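Local coordinates for protein TCR beta chain (Gallus gallus, PDB 6LIR) that pairs with the TCR alpha chain to form the chicken alpha-beta T-cell receptor, which probably recognises peptide antigen presented by MHC molecules, at residues 23-28 with 66-71; 45-50 with 92-97; 137-142 with 153-158. One frame throughout, in Å; residues are numbered along the deposited sequence.

Contact 1: residues 23-28 with 66-71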
ATOM      1  N   ASN B  23      -8.363  10.697 -19.400  1.00 57.97           N
ATOM      2  CA  ASN B  23      -9.479  10.693 -20.335  1.00 60.64           C
ATOM      3  C   ASN B  23     -10.673  11.491 -19.824  1.00 60.69           C
ATOM      4  O   ASN B  23     -11.819  11.150 -20.121  1.00 61.39           O
ATOM      5  N   ASP B  24     -10.437  12.562 -19.067  1.00 57.88           N
ATOM      6  CA  ASP B  24     -11.534  13.367 -18.546  1.00 59.98           C
ATOM      7  C   ASP B  24     -11.581  14.766 -19.141  1.00 59.19           C
ATOM      8  O   ASP B  24     -12.351  15.603 -18.658  1.00 59.78           O
ATOM      9  CB  ASP B  24     -11.449  13.456 -17.019  1.00 60.52           C
ATOM     10  CG  ASP B  24     -11.499  12.098 -16.353  1.00 64.87           C
ATOM     11  OD1 ASP B  24     -12.561  11.444 -16.424  1.00 68.68           O
ATOM     12  OD2 ASP B  24     -10.480  11.682 -15.761  1.00 64.48           O
ATOM     13  N   ASN B  25     -10.798  15.034 -20.187  1.00 55.72           N
ATOM     14  CA  ASN B  25     -10.746  16.356 -20.812  1.00 56.75           C
ATOM     15  C   ASN B  25     -10.376  17.437 -19.797  1.00 61.39           C
ATOM     16  O   ASN B  25     -10.829  18.581 -19.888  1.00 61.89           O
ATOM     17  CB  ASN B  25     -12.064  16.699 -21.512  1.00 60.82           C
ATOM     18  CG  ASN B  25     -11.919  17.835 -22.505  1.00 66.94           C
ATOM     19  OD1 ASN B  25     -10.928  17.912 -23.232  1.00 65.88           O
ATOM     20  ND2 ASN B  25     -12.902  18.727 -22.534  1.00 67.92           N
ATOM     21  N   HIS B  26      -9.551  17.079 -18.819  1.00 53.13           N
ATOM     22  CA  HIS B  26      -9.183  18.005 -17.760  1.00 52.58           C
ATOM     23  C   HIS B  26      -8.118  18.972 -18.248  1.00 45.93           C
ATOM     24  O   HIS B  26      -7.157  18.572 -18.910  1.00 46.12           O
ATOM     25  CB  HIS B  26      -8.666  17.245 -16.540  1.00 41.95           C
ATOM     26  CG  HIS B  26      -9.748  16.704 -15.662  1.00 46.52           C
ATOM     27  ND1 HIS B  26      -9.490  15.887 -14.583  1.00 44.06           N
ATOM     28  CD2 HIS B  26     -11.092  16.860 -15.705  1.00 46.18           C
ATOM     29  CE1 HIS B  26     -10.630  15.565 -13.997  1.00 50.46           C
ATOM     30  NE2 HIS B  26     -11.617  16.144 -14.658  1.00 46.91           N
ATOM     31  N   ASP B  27      -8.278  20.248 -17.899  1.00 48.65           N
ATOM     32  CA  ASP B  27      -7.276  21.226 -18.303  1.00 46.34           C
ATOM     33  C   ASP B  27      -6.067  21.205 -17.381  1.00 42.24           C
ATOM     34  O   ASP B  27      -4.939  21.414 -17.839  1.00 38.76           O
ATOM     35  CB  ASP B  27      -7.880  22.634 -18.320  1.00 48.37           C
ATOM     36  CG  ASP B  27      -8.967  22.797 -19.366  1.00 59.62           C
ATOM     37  OD1 ASP B  27      -8.959  22.042 -20.364  1.00 60.18           O
ATOM     38  OD2 ASP B  27      -9.830  23.683 -19.190  1.00 62.93           O
ATOM     39  N   TYR B  28      -6.269  20.924 -16.096  1.00 46.07           N
ATOM     40  CA  TYR B  28      -5.173  20.912 -15.139  1.00 42.70           C
ATOM     41  C   TYR B  28      -4.619  19.503 -15.009  1.00 41.30           C
ATOM     42  O   TYR B  28      -5.377  18.543 -14.833  1.00 43.12           O
ATOM     43  CB  TYR B  28      -5.635  21.425 -13.774  1.00 45.70           C
ATOM     44  CG  TYR B  28      -4.517  21.566 -12.765  1.00 50.41           C
ATOM     45  CD1 TYR B  28      -3.706  22.697 -12.751  1.00 49.46           C
ATOM     46  CD2 TYR B  28      -4.269  20.570 -11.827  1.00 44.49           C
ATOM     47  CE1 TYR B  28      -2.682  22.830 -11.831  1.00 50.11           C
ATOM     48  CE2 TYR B  28      -3.248  20.694 -10.904  1.00 46.48           C
ATOM     49  CZ  TYR B  28      -2.457  21.826 -10.910  1.00 50.61           C
ATOM     50  OH  TYR B  28      -1.439  21.957  -9.993  1.00 42.98           O
ATOM     51  N   SER B  66       2.021  17.872 -23.964  1.00 49.93           N
ATOM     52  CA  SER B  66       2.000  17.728 -25.414  1.00 50.76           C
ATOM     53  C   SER B  66       0.592  17.848 -25.978  1.00 51.66           C
ATOM     54  O   SER B  66       0.421  18.230 -27.141  1.00 54.45           O
ATOM     55  CB  SER B  66       2.624  16.391 -25.818  1.00 52.29           C
ATOM     56  OG  SER B  66       1.912  15.303 -25.254  1.00 52.31           O
ATOM     57  N   SER B  67      -0.420  17.515 -25.184  1.00 48.30           N
ATOM     58  CA  SER B  67      -1.804  17.595 -25.627  1.00 44.00           C
ATOM     59  C   SER B  67      -2.688  17.617 -24.391  1.00 47.49           C
ATOM     60  O   SER B  67      -2.214  17.469 -23.263  1.00 48.25           O
ATOM     61  CB  SER B  67      -2.167  16.421 -26.542  1.00 49.45           C
ATOM     62  OG  SER B  67      -2.094  15.195 -25.832  1.00 51.38           O
ATOM     63  N   GLN B  68      -3.991  17.799 -24.625  1.00 48.27           N
ATOM     64  CA  GLN B  68      -4.950  17.830 -23.526  1.00 47.95           C
ATOM     65  C   GLN B  68      -4.905  16.555 -22.691  1.00 49.16           C
ATOM     66  O   GLN B  68      -5.134  16.601 -21.476  1.00 46.67           O
ATOM     67  CB  GLN B  68      -6.357  18.062 -24.082  1.00 48.22           C
ATOM     68  CG  GLN B  68      -7.468  18.099 -23.042  1.00 50.89           C
ATOM     69  CD  GLN B  68      -7.545  19.419 -22.291  1.00 58.68           C
ATOM     70  OE1 GLN B  68      -6.550  20.133 -22.152  1.00 55.36           O
ATOM     71  NE2 GLN B  68      -8.735  19.749 -21.799  1.00 56.72           N
ATOM     72  N   GLU B  69      -4.583  15.420 -23.311  1.00 46.89           N
ATOM     73  CA  GLU B  69      -4.669  14.130 -22.636  1.00 47.16           C
ATOM     74  C   GLU B  69      -3.379  13.711 -21.943  1.00 43.33           C
ATOM     75  O   GLU B  69      -3.425  12.852 -21.055  1.00 44.42           O
ATOM     76  CB  GLU B  69      -5.065  13.030 -23.634  1.00 44.58           C
ATOM     77  CG  GLU B  69      -6.429  13.217 -24.278  1.00 51.09           C
ATOM     78  CD  GLU B  69      -6.380  14.130 -25.489  1.00 54.88           C
ATOM     79  OE1 GLU B  69      -7.457  14.478 -26.019  1.00 59.37           O
ATOM     80  OE2 GLU B  69      -5.263  14.502 -25.905  1.00 53.58           O
ATOM     81  N   VAL B  70      -2.238  14.296 -22.304  1.00 39.80           N
ATOM     82  CA  VAL B  70      -0.936  13.727 -21.981  1.00 45.26           C
ATOM     83  C   VAL B  70      -0.051  14.800 -21.366  1.00 46.99           C
ATOM     84  O   VAL B  70       0.096  15.891 -21.930  1.00 42.39           O
ATOM     85  CB  VAL B  70      -0.253  13.129 -23.229  1.00 44.38           C
ATOM     86  CG1 VAL B  70       1.092  12.524 -22.858  1.00 44.61           C
ATOM     87  CG2 VAL B  70      -1.147  12.090 -23.881  1.00 44.19           C
ATOM     88  N   PHE B  71       0.572  14.471 -20.235  1.00 37.62           N
ATOM     89  CA  PHE B  71       1.500  15.364 -19.549  1.00 39.61           C
ATOM     90  C   PHE B  71       2.762  14.568 -19.244  1.00 41.16           C
ATOM     91  O   PHE B  71       2.726  13.622 -18.449  1.00 38.66           O
ATOM     92  CB  PHE B  71       0.874  15.918 -18.268  1.00 40.61           C
ATOM     93  CG  PHE B  71       1.657  17.030 -17.634  1.00 39.72           C
ATOM     94  CD1 PHE B  71       2.444  17.872 -18.402  1.00 41.66           C
ATOM     95  CD2 PHE B  71       1.597  17.239 -16.265  1.00 39.90           C
ATOM     96  CE1 PHE B  71       3.160  18.904 -17.815  1.00 44.71           C
ATOM     97  CE2 PHE B  71       2.311  18.264 -15.671  1.00 40.49           C
ATOM     98  CZ  PHE B  71       3.094  19.098 -16.446  1.00 41.01           C
TER
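Gln-68 starts out extended, its CG pointing opposite the main-chain nitrogen (chi1 179°), then turns about the CB-CG bond (chi2 78°) and swings its carboxamide across to Asn-25 and Asp-27, whose own side chains start away from it but curl back to meet it. The amide nitrogen carries the contact. Gln-68 NE2 gives one proton to Asp-27 OD1 at 2.7 Å in an almost straight bond, 176° at the hydrogen. The acceptor lies in the plane of the glutamine amide and is met nearly head-on, along its C-O bond. A second, looser bond runs from Gln-68 NE2 to Asn-25 OD1, 3.2 Å away; here the donor stands above the asparagine's carbonyl plane. That carbonyl oxygen also rests 3.5 Å from Gln-68 CG, so Asn-25 lies against the glutamine chain as well as its end. Glutamine suits the place because its amide nitrogen has two N-H groups to offer a carboxylate and a carbonyl, while Asp-27 and Asn-25, with their short side chains, supply the acceptors. The negative charge of Asp-27 probably strengthens the first bond.

Around this grip the backbone is held separately: Arg-65 NH2 bonds Asp-27 O and its NH1 bonds Gln-68 O, while His-26 turns its ND1 to Ser-90 OG. At the surface, the contact joins the loop between strands 16-21 and 28-34, which corresponds to CDR1, to the turn between strands 61-67 and 70-75, the position of the fourth hypervariable loop of a T-cell receptor V-set domain.

Contact 2: residues 45-50 with 92-97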
ATOM      1  N   SER B  45       3.378  21.327 -12.886  1.00 36.32           N
ATOM      2  CA  SER B  45       1.952  21.360 -13.172  1.00 38.50           C
ATOM      3  C   SER B  45       1.739  21.956 -14.555  1.00 39.92           C
ATOM      4  O   SER B  45       2.672  22.441 -15.199  1.00 41.45           O
ATOM      5  CB  SER B  45       1.183  22.164 -12.115  1.00 41.05           C
ATOM      6  OG  SER B  45       1.467  23.551 -12.224  1.00 38.74           O
ATOM      7  N   SER B  46       0.483  21.946 -14.994  1.00 37.38           N
ATOM      8  CA  SER B  46       0.130  22.436 -16.318  1.00 39.16           C
ATOM      9  C   SER B  46      -1.310  22.914 -16.284  1.00 41.98           C
ATOM     10  O   SER B  46      -2.203  22.159 -15.885  1.00 40.69           O
ATOM     11  CB  SER B  46       0.295  21.336 -17.376  1.00 44.50           C
ATOM     12  OG  SER B  46      -0.269  21.729 -18.617  1.00 44.93           O
ATOM     13  N   TYR B  47      -1.540  24.150 -16.716  1.00 41.97           N
ATOM     14  CA  TYR B  47      -2.888  24.696 -16.752  1.00 43.61           C
ATOM     15  C   TYR B  47      -3.580  24.446 -18.082  1.00 44.76           C
ATOM     16  O   TYR B  47      -4.763  24.773 -18.220  1.00 45.87           O
ATOM     17  CB  TYR B  47      -2.869  26.208 -16.465  1.00 51.90           C
ATOM     18  CG  TYR B  47      -2.254  26.608 -15.137  1.00 55.79           C
ATOM     19  CD1 TYR B  47      -2.336  25.777 -14.024  1.00 56.94           C
ATOM     20  CD2 TYR B  47      -1.602  27.829 -14.992  1.00 59.58           C
ATOM     21  CE1 TYR B  47      -1.776  26.149 -12.807  1.00 59.92           C
ATOM     22  CE2 TYR B  47      -1.039  28.208 -13.783  1.00 57.48           C
ATOM     23  CZ  TYR B  47      -1.130  27.362 -12.694  1.00 64.84           C
ATOM     24  OH  TYR B  47      -0.573  27.731 -11.488  1.00 68.57           O
ATOM     25  N   GLY B  48      -2.886  23.845 -19.039  1.00 45.86           N
ATOM     26  CA  GLY B  48      -3.430  23.651 -20.367  1.00 44.47           C
ATOM     27  C   GLY B  48      -2.357  23.146 -21.306  1.00 42.28           C
ATOM     28  O   GLY B  48      -1.191  22.983 -20.930  1.00 45.37           O
ATOM     29  N   VAL B  49      -2.788  22.879 -22.542  1.00 43.37           N
ATOM     30  CA  VAL B  49      -1.879  22.374 -23.566  1.00 47.56           C
ATOM     31  C   VAL B  49      -0.684  23.304 -23.730  1.00 48.41           C
ATOM     32  O   VAL B  49      -0.827  24.532 -23.797  1.00 48.52           O
ATOM     33  CB  VAL B  49      -2.619  22.183 -24.900  1.00 53.83           C
ATOM     34  CG1 VAL B  49      -1.706  21.528 -25.921  1.00 51.14           C
ATOM     35  CG2 VAL B  49      -3.872  21.340 -24.696  1.00 52.93           C
ATOM     36  N   LYS B  50       0.507  22.706 -23.806  1.00 50.34           N
ATOM     37  CA  LYS B  50       1.768  23.425 -24.007  1.00 50.57           C
ATOM     38  C   LYS B  50       1.976  24.541 -22.985  1.00 54.32           C
ATOM     39  O   LYS B  50       2.638  25.542 -23.269  1.00 52.28           O
ATOM     40  CB  LYS B  50       1.858  23.980 -25.431  1.00 53.67           C
ATOM     41  CG  LYS B  50       2.065  22.915 -26.499  1.00 55.77           C
ATOM     42  CD  LYS B  50       1.558  23.381 -27.857  1.00 63.14           C
ATOM     43  CE  LYS B  50       1.918  22.386 -28.949  1.00 66.26           C
ATOM     44  NZ  LYS B  50       3.384  22.351 -29.203  1.00 76.70           N
ATOM     45  N   SER B  92     -10.537  19.496 -13.388  1.00 70.52           N
ATOM     46  CA  SER B  92     -11.201  20.320 -14.396  1.00 76.50           C
ATOM     47  C   SER B  92     -10.459  21.636 -14.612  1.00 81.26           C
ATOM     48  O   SER B  92     -10.214  22.052 -15.752  1.00 83.81           O
ATOM     49  CB  SER B  92     -12.653  20.567 -13.986  1.00 82.68           C
ATOM     50  OG  SER B  92     -13.137  21.789 -14.505  1.00 92.15           O
ATOM     51  N   TYR B  93     -10.100  22.300 -13.516  1.00 83.13           N
ATOM     52  CA  TYR B  93      -9.289  23.510 -13.522  1.00 88.59           C
ATOM     53  C   TYR B  93      -8.718  23.660 -12.118  1.00 90.31           C
ATOM     54  O   TYR B  93      -9.138  22.970 -11.186  1.00 90.09           O
ATOM     55  CB  TYR B  93     -10.116  24.740 -13.923  1.00 95.66           C
ATOM     56  CG  TYR B  93     -11.472  24.819 -13.239  1.00 97.79           C
ATOM     57  CD1 TYR B  93     -11.574  25.092 -11.879  1.00100.71           C
ATOM     58  CD2 TYR B  93     -12.649  24.626 -13.953  1.00100.00           C
ATOM     59  CE1 TYR B  93     -12.804  25.159 -11.248  1.00103.11           C
ATOM     60  CE2 TYR B  93     -13.887  24.689 -13.327  1.00105.49           C
ATOM     61  CZ  TYR B  93     -13.958  24.958 -11.976  1.00105.47           C
ATOM     62  OH  TYR B  93     -15.182  25.027 -11.348  1.00105.86           O
ATOM     63  N   LYS B  94      -7.757  24.566 -11.968  1.00 99.17           N
ATOM     64  CA  LYS B  94      -7.217  24.804 -10.640  1.00100.59           C
ATOM     65  C   LYS B  94      -8.169  25.670  -9.819  1.00104.27           C
ATOM     66  O   LYS B  94      -8.909  26.504 -10.352  1.00109.16           O
ATOM     67  CB  LYS B  94      -5.824  25.436 -10.683  1.00101.78           C
ATOM     68  CG  LYS B  94      -5.249  25.609  -9.274  1.00 99.33           C
ATOM     69  CD  LYS B  94      -3.750  25.671  -9.227  1.00 99.83           C
ATOM     70  CE  LYS B  94      -3.287  27.104  -9.221  1.00 98.43           C
ATOM     71  NZ  LYS B  94      -1.840  27.198  -8.924  1.00 97.39           N
ATOM     72  N   GLY B  95      -8.120  25.471  -8.506  1.00120.33           N
ATOM     73  CA  GLY B  95      -8.892  26.217  -7.537  1.00121.41           C
ATOM     74  C   GLY B  95     -10.081  25.464  -6.986  1.00121.27           C
ATOM     75  O   GLY B  95     -11.132  25.361  -7.628  1.00123.92           O
ATOM     76  N   ASN B  96      -9.899  24.964  -5.766  1.00115.64           N
ATOM     77  CA  ASN B  96     -10.921  24.303  -4.956  1.00117.19           C
ATOM     78  C   ASN B  96     -11.805  23.376  -5.787  1.00113.68           C
ATOM     79  O   ASN B  96     -13.032  23.489  -5.821  1.00113.66           O
ATOM     80  CB  ASN B  96     -11.759  25.329  -4.197  1.00123.47           C
ATOM     81  CG  ASN B  96     -12.519  24.709  -3.047  1.00118.50           C
ATOM     82  OD1 ASN B  96     -12.318  23.540  -2.717  1.00111.75           O
ATOM     83  ND2 ASN B  96     -13.389  25.491  -2.422  1.00125.29           N
ATOM     84  N   THR B  97     -11.143  22.431  -6.452  1.00 94.76           N
ATOM     85  CA  THR B  97     -11.785  21.433  -7.282  1.00 84.31           C
ATOM     86  C   THR B  97     -10.992  20.163  -7.004  1.00 74.44           C
ATOM     87  O   THR B  97      -9.749  20.203  -6.999  1.00 74.32           O
ATOM     88  CB  THR B  97     -11.753  21.780  -8.774  1.00 84.90           C
ATOM     89  OG1 THR B  97     -11.893  23.198  -8.937  1.00 95.50           O
ATOM     90  CG2 THR B  97     -12.878  21.078  -9.527  1.00 83.15           C
TER
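Tyr-47 and Lys-94 reach for each other from two loops, the phenol and the aminoalkyl chain passing at a slant. The lysine crosses at the hydroxyl end of the ring, near CE1 and CZ, and its ammonium nitrogen stands oblique to the ring. The decisive interaction is a hydrogen bond from Lys-94 NZ to Tyr-47 OH, 2.9 Å long. The methylene next to the nitrogen follows: Lys-94 CE lies 3.6 Å from Tyr-47 OH and 4.0 Å from Tyr-47 CE1, so aliphatic carbon packs against the hydroxyl end of the ring while the charged end finds oxygen.

Shape explains the fit. Lys-94 leaves the backbone already directed at the other segment, and a turn of 96° at chi3 bends its otherwise nearly extended chain to set NZ beside the hydroxyl. A tyrosine is apt as its partner, since its rigid ring carries an acceptor well out from the main chain and its ring carbons also touch the lysine's last methylenes. With an alanine in place of Lys-94, the Tyr-47 hydroxyl would probably lose this donor and its ring the methylenes beside it, leaving the phenol freer to turn. The lysine also packs on Tyr-28 and, across the receptor interface, on Tyr-94 of the TCR alpha chain.

Tyr-47 sits at the corner where the chain leaves strand 40-46, its backbone N bound by Gln-51 OE1, in the region corresponding to CDR2. Lys-94 belongs to the loop between strands 84-91 and 100-110, the CDR3 equivalent, so the pair links these two loops, beside strand 28-34, which contributes Tyr-28.

Contact 3: residues 137-142 with 153-158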
ATOM      1  N   ALA B 137      -7.850 -22.205   5.116  1.00 39.51           N
ATOM      2  CA  ALA B 137      -6.540 -22.451   4.531  1.00 36.93           C
ATOM      3  C   ALA B 137      -5.860 -21.118   4.269  1.00 40.73           C
ATOM      4  O   ALA B 137      -6.421 -20.256   3.585  1.00 37.98           O
ATOM      5  CB  ALA B 137      -6.649 -23.260   3.233  1.00 38.64           C
ATOM      6  N   THR B 138      -4.657 -20.946   4.802  1.00 35.75           N
ATOM      7  CA  THR B 138      -3.859 -19.770   4.494  1.00 37.90           C
ATOM      8  C   THR B 138      -2.820 -20.163   3.455  1.00 39.80           C
ATOM      9  O   THR B 138      -2.009 -21.066   3.689  1.00 42.82           O
ATOM     10  CB  THR B 138      -3.184 -19.202   5.742  1.00 38.41           C
ATOM     11  OG1 THR B 138      -4.172 -18.895   6.735  1.00 37.85           O
ATOM     12  CG2 THR B 138      -2.412 -17.931   5.396  1.00 33.02           C
ATOM     13  N   LEU B 139      -2.836 -19.473   2.322  1.00 38.12           N
ATOM     14  CA  LEU B 139      -1.875 -19.684   1.252  1.00 36.99           C
ATOM     15  C   LEU B 139      -0.861 -18.554   1.318  1.00 37.66           C
ATOM     16  O   LEU B 139      -1.229 -17.379   1.201  1.00 44.20           O
ATOM     17  CB  LEU B 139      -2.558 -19.708  -0.115  1.00 39.77           C
ATOM     18  CG  LEU B 139      -3.778 -20.612  -0.290  1.00 42.39           C
ATOM     19  CD1 LEU B 139      -4.338 -20.461  -1.699  1.00 44.17           C
ATOM     20  CD2 LEU B 139      -3.410 -22.052  -0.011  1.00 44.15           C
ATOM     21  N   VAL B 140       0.402 -18.901   1.530  1.00 30.18           N
ATOM     22  CA  VAL B 140       1.458 -17.909   1.637  1.00 31.68           C
ATOM     23  C   VAL B 140       2.264 -17.931   0.350  1.00 37.04           C
ATOM     24  O   VAL B 140       2.874 -18.947  -0.003  1.00 37.35           O
ATOM     25  CB  VAL B 140       2.346 -18.172   2.860  1.00 34.83           C
ATOM     26  CG1 VAL B 140       3.333 -17.035   3.041  1.00 34.56           C
ATOM     27  CG2 VAL B 140       1.481 -18.340   4.102  1.00 34.06           C
ATOM     28  N   CYS B 141       2.266 -16.805  -0.348  1.00 35.45           N
ATOM     29  CA  CYS B 141       3.124 -16.597  -1.499  1.00 34.40           C
ATOM     30  C   CYS B 141       4.332 -15.790  -1.058  1.00 36.17           C
ATOM     31  O   CYS B 141       4.178 -14.730  -0.445  1.00 39.85           O
ATOM     32  CB  CYS B 141       2.365 -15.870  -2.607  1.00 37.44           C
ATOM     33  SG  CYS B 141       3.338 -15.525  -4.069  1.00 44.43           S
ATOM     34  N   LEU B 142       5.524 -16.276  -1.380  1.00 34.84           N
ATOM     35  CA  LEU B 142       6.755 -15.593  -1.010  1.00 41.93           C
ATOM     36  C   LEU B 142       7.523 -15.218  -2.268  1.00 43.63           C
ATOM     37  O   LEU B 142       7.844 -16.084  -3.090  1.00 45.62           O
ATOM     38  CB  LEU B 142       7.619 -16.469  -0.100  1.00 43.44           C
ATOM     39  CG  LEU B 142       9.041 -15.968   0.174  1.00 44.62           C
ATOM     40  CD1 LEU B 142       9.031 -14.715   1.040  1.00 47.29           C
ATOM     41  CD2 LEU B 142       9.894 -17.054   0.821  1.00 51.50           C
ATOM     42  N   LEU B 153       2.987  -7.763  -5.629  1.00 40.10           N
ATOM     43  CA  LEU B 153       2.498  -9.132  -5.511  1.00 39.60           C
ATOM     44  C   LEU B 153       0.978  -9.090  -5.441  1.00 42.95           C
ATOM     45  O   LEU B 153       0.419  -8.424  -4.565  1.00 44.91           O
ATOM     46  CB  LEU B 153       3.085  -9.797  -4.261  1.00 43.43           C
ATOM     47  CG  LEU B 153       3.385 -11.294  -4.232  1.00 50.17           C
ATOM     48  CD1 LEU B 153       4.318 -11.692  -5.356  1.00 40.11           C
ATOM     49  CD2 LEU B 153       3.985 -11.666  -2.882  1.00 49.15           C
ATOM     50  N   VAL B 154       0.310  -9.812  -6.343  1.00 39.34           N
ATOM     51  CA  VAL B 154      -1.146  -9.848  -6.365  1.00 37.48           C
ATOM     52  C   VAL B 154      -1.615 -11.288  -6.500  1.00 42.16           C
ATOM     53  O   VAL B 154      -0.866 -12.177  -6.911  1.00 42.55           O
ATOM     54  CB  VAL B 154      -1.742  -8.988  -7.503  1.00 44.78           C
ATOM     55  CG1 VAL B 154      -1.471  -7.513  -7.260  1.00 40.90           C
ATOM     56  CG2 VAL B 154      -1.187  -9.430  -8.849  1.00 40.79           C
ATOM     57  N   TRP B 155      -2.887 -11.503  -6.174  1.00 37.52           N
ATOM     58  CA  TRP B 155      -3.520 -12.805  -6.304  1.00 37.10           C
ATOM     59  C   TRP B 155      -4.600 -12.770  -7.375  1.00 42.08           C
ATOM     60  O   TRP B 155      -5.348 -11.792  -7.484  1.00 39.12           O
ATOM     61  CB  TRP B 155      -4.149 -13.245  -4.981  1.00 42.28           C
ATOM     62  CG  TRP B 155      -3.181 -13.661  -3.923  1.00 38.65           C
ATOM     63  CD1 TRP B 155      -2.645 -12.872  -2.947  1.00 40.68           C
ATOM     64  CD2 TRP B 155      -2.659 -14.976  -3.709  1.00 41.10           C
ATOM     65  NE1 TRP B 155      -1.811 -13.614  -2.143  1.00 39.90           N
ATOM     66  CE2 TRP B 155      -1.801 -14.908  -2.592  1.00 41.90           C
ATOM     67  CE3 TRP B 155      -2.829 -16.204  -4.357  1.00 38.01           C
ATOM     68  CZ2 TRP B 155      -1.117 -16.020  -2.108  1.00 42.55           C
ATOM     69  CZ3 TRP B 155      -2.147 -17.307  -3.877  1.00 41.59           C
ATOM     70  CH2 TRP B 155      -1.303 -17.208  -2.762  1.00 40.01           C
ATOM     71  N   LYS B 156      -4.684 -13.843  -8.158  1.00 40.31           N
ATOM     72  CA  LYS B 156      -5.855 -14.145  -8.965  1.00 41.34           C
ATOM     73  C   LYS B 156      -6.426 -15.490  -8.540  1.00 44.70           C
ATOM     74  O   LYS B 156      -5.674 -16.443  -8.312  1.00 44.83           O
ATOM     75  CB  LYS B 156      -5.515 -14.156 -10.458  1.00 43.47           C
ATOM     76  CG  LYS B 156      -5.244 -12.775 -11.035  1.00 48.81           C
ATOM     77  CD  LYS B 156      -5.128 -12.818 -12.552  1.00 47.34           C
ATOM     78  CE  LYS B 156      -4.935 -11.430 -13.128  1.00 52.96           C
ATOM     79  NZ  LYS B 156      -4.736 -11.458 -14.602  1.00 62.82           N
ATOM     80  N   VAL B 157      -7.749 -15.582  -8.457  1.00 39.78           N
ATOM     81  CA  VAL B 157      -8.426 -16.850  -8.217  1.00 47.05           C
ATOM     82  C   VAL B 157      -9.285 -17.144  -9.438  1.00 49.30           C
ATOM     83  O   VAL B 157     -10.258 -16.427  -9.711  1.00 50.38           O
ATOM     84  CB  VAL B 157      -9.270 -16.828  -6.935  1.00 47.41           C
ATOM     85  CG1 VAL B 157     -10.002 -18.148  -6.771  1.00 47.40           C
ATOM     86  CG2 VAL B 157      -8.392 -16.553  -5.724  1.00 44.35           C
ATOM     87  N   ASN B 158      -8.940 -18.209 -10.158  1.00 48.24           N
ATOM     88  CA  ASN B 158      -9.627 -18.615 -11.381  1.00 51.08           C
ATOM     89  C   ASN B 158      -9.710 -17.449 -12.368  1.00 54.37           C
ATOM     90  O   ASN B 158     -10.784 -17.048 -12.818  1.00 56.69           O
ATOM     91  CB  ASN B 158     -11.014 -19.178 -11.063  1.00 49.63           C
ATOM     92  CG  ASN B 158     -10.947 -20.482 -10.293  1.00 51.67           C
ATOM     93  OD1 ASN B 158     -10.036 -21.287 -10.493  1.00 46.03           O
ATOM     94  ND2 ASN B 158     -11.912 -20.697  -9.406  1.00 47.71           N
TER
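This is a buried, apolar contact between the two facing sheets of the constant domain, made by strand 137-142 of one and strand 153-157 of the other. The strand axes approach to 9.2 Å, a separation filled by side chains. Cys-141 points across with its SG anti to the backbone N (chi1 179°), and Trp-155 sends the six-membered end of its indole back to meet it. Cys-141 CB is 3.5 Å from Trp-155 CZ2, and the cysteine SG stands oblique to the ring, 5.4 Å from the centroid of its six-membered part.

Cys-141 is disulfide-bonded to Cys-201, and a tryptophan packed against that intersheet bridge is the classic core of the immunoglobulin fold, here in its C1-set form. A large flat indole suits the spot because it can span the space between sheets, while its one polar atom, NE1, is satisfied by Ser-183 OG.

Leu-153 fills in beside the bridge, its CD2 lying 4.1 Å from Cys-141 SG. Towards the start of strand 137-142, Leu-139 CB rests 3.9 Å from Trp-155 CH2, and the leucine side chain also touches Phe-199 and Trp-192.

How the contacts relate
Contacts 1 and 2 are neighbours at one end of the variable domain, their centres about 9 Å apart. Their segments alternate along the sequence and touch directly: Tyr-28 OH packs 3.4 Å from Ser-45 CB, and Val-49 CG2 comes within 3.5 Å of Gln-68 N. Together they join loops corresponding to the three CDRs and the fourth hypervariable loop, which probably face antigen, at least in part, and contact 2 also borders the TCR alpha chain. Contact 3 stands apart in the constant domain, across the chain's centre from both, with its centre about 37 Å from that of contact 1 and about 41 Å from that of contact 2; its nearest atoms stay about 23 Å from contact 1.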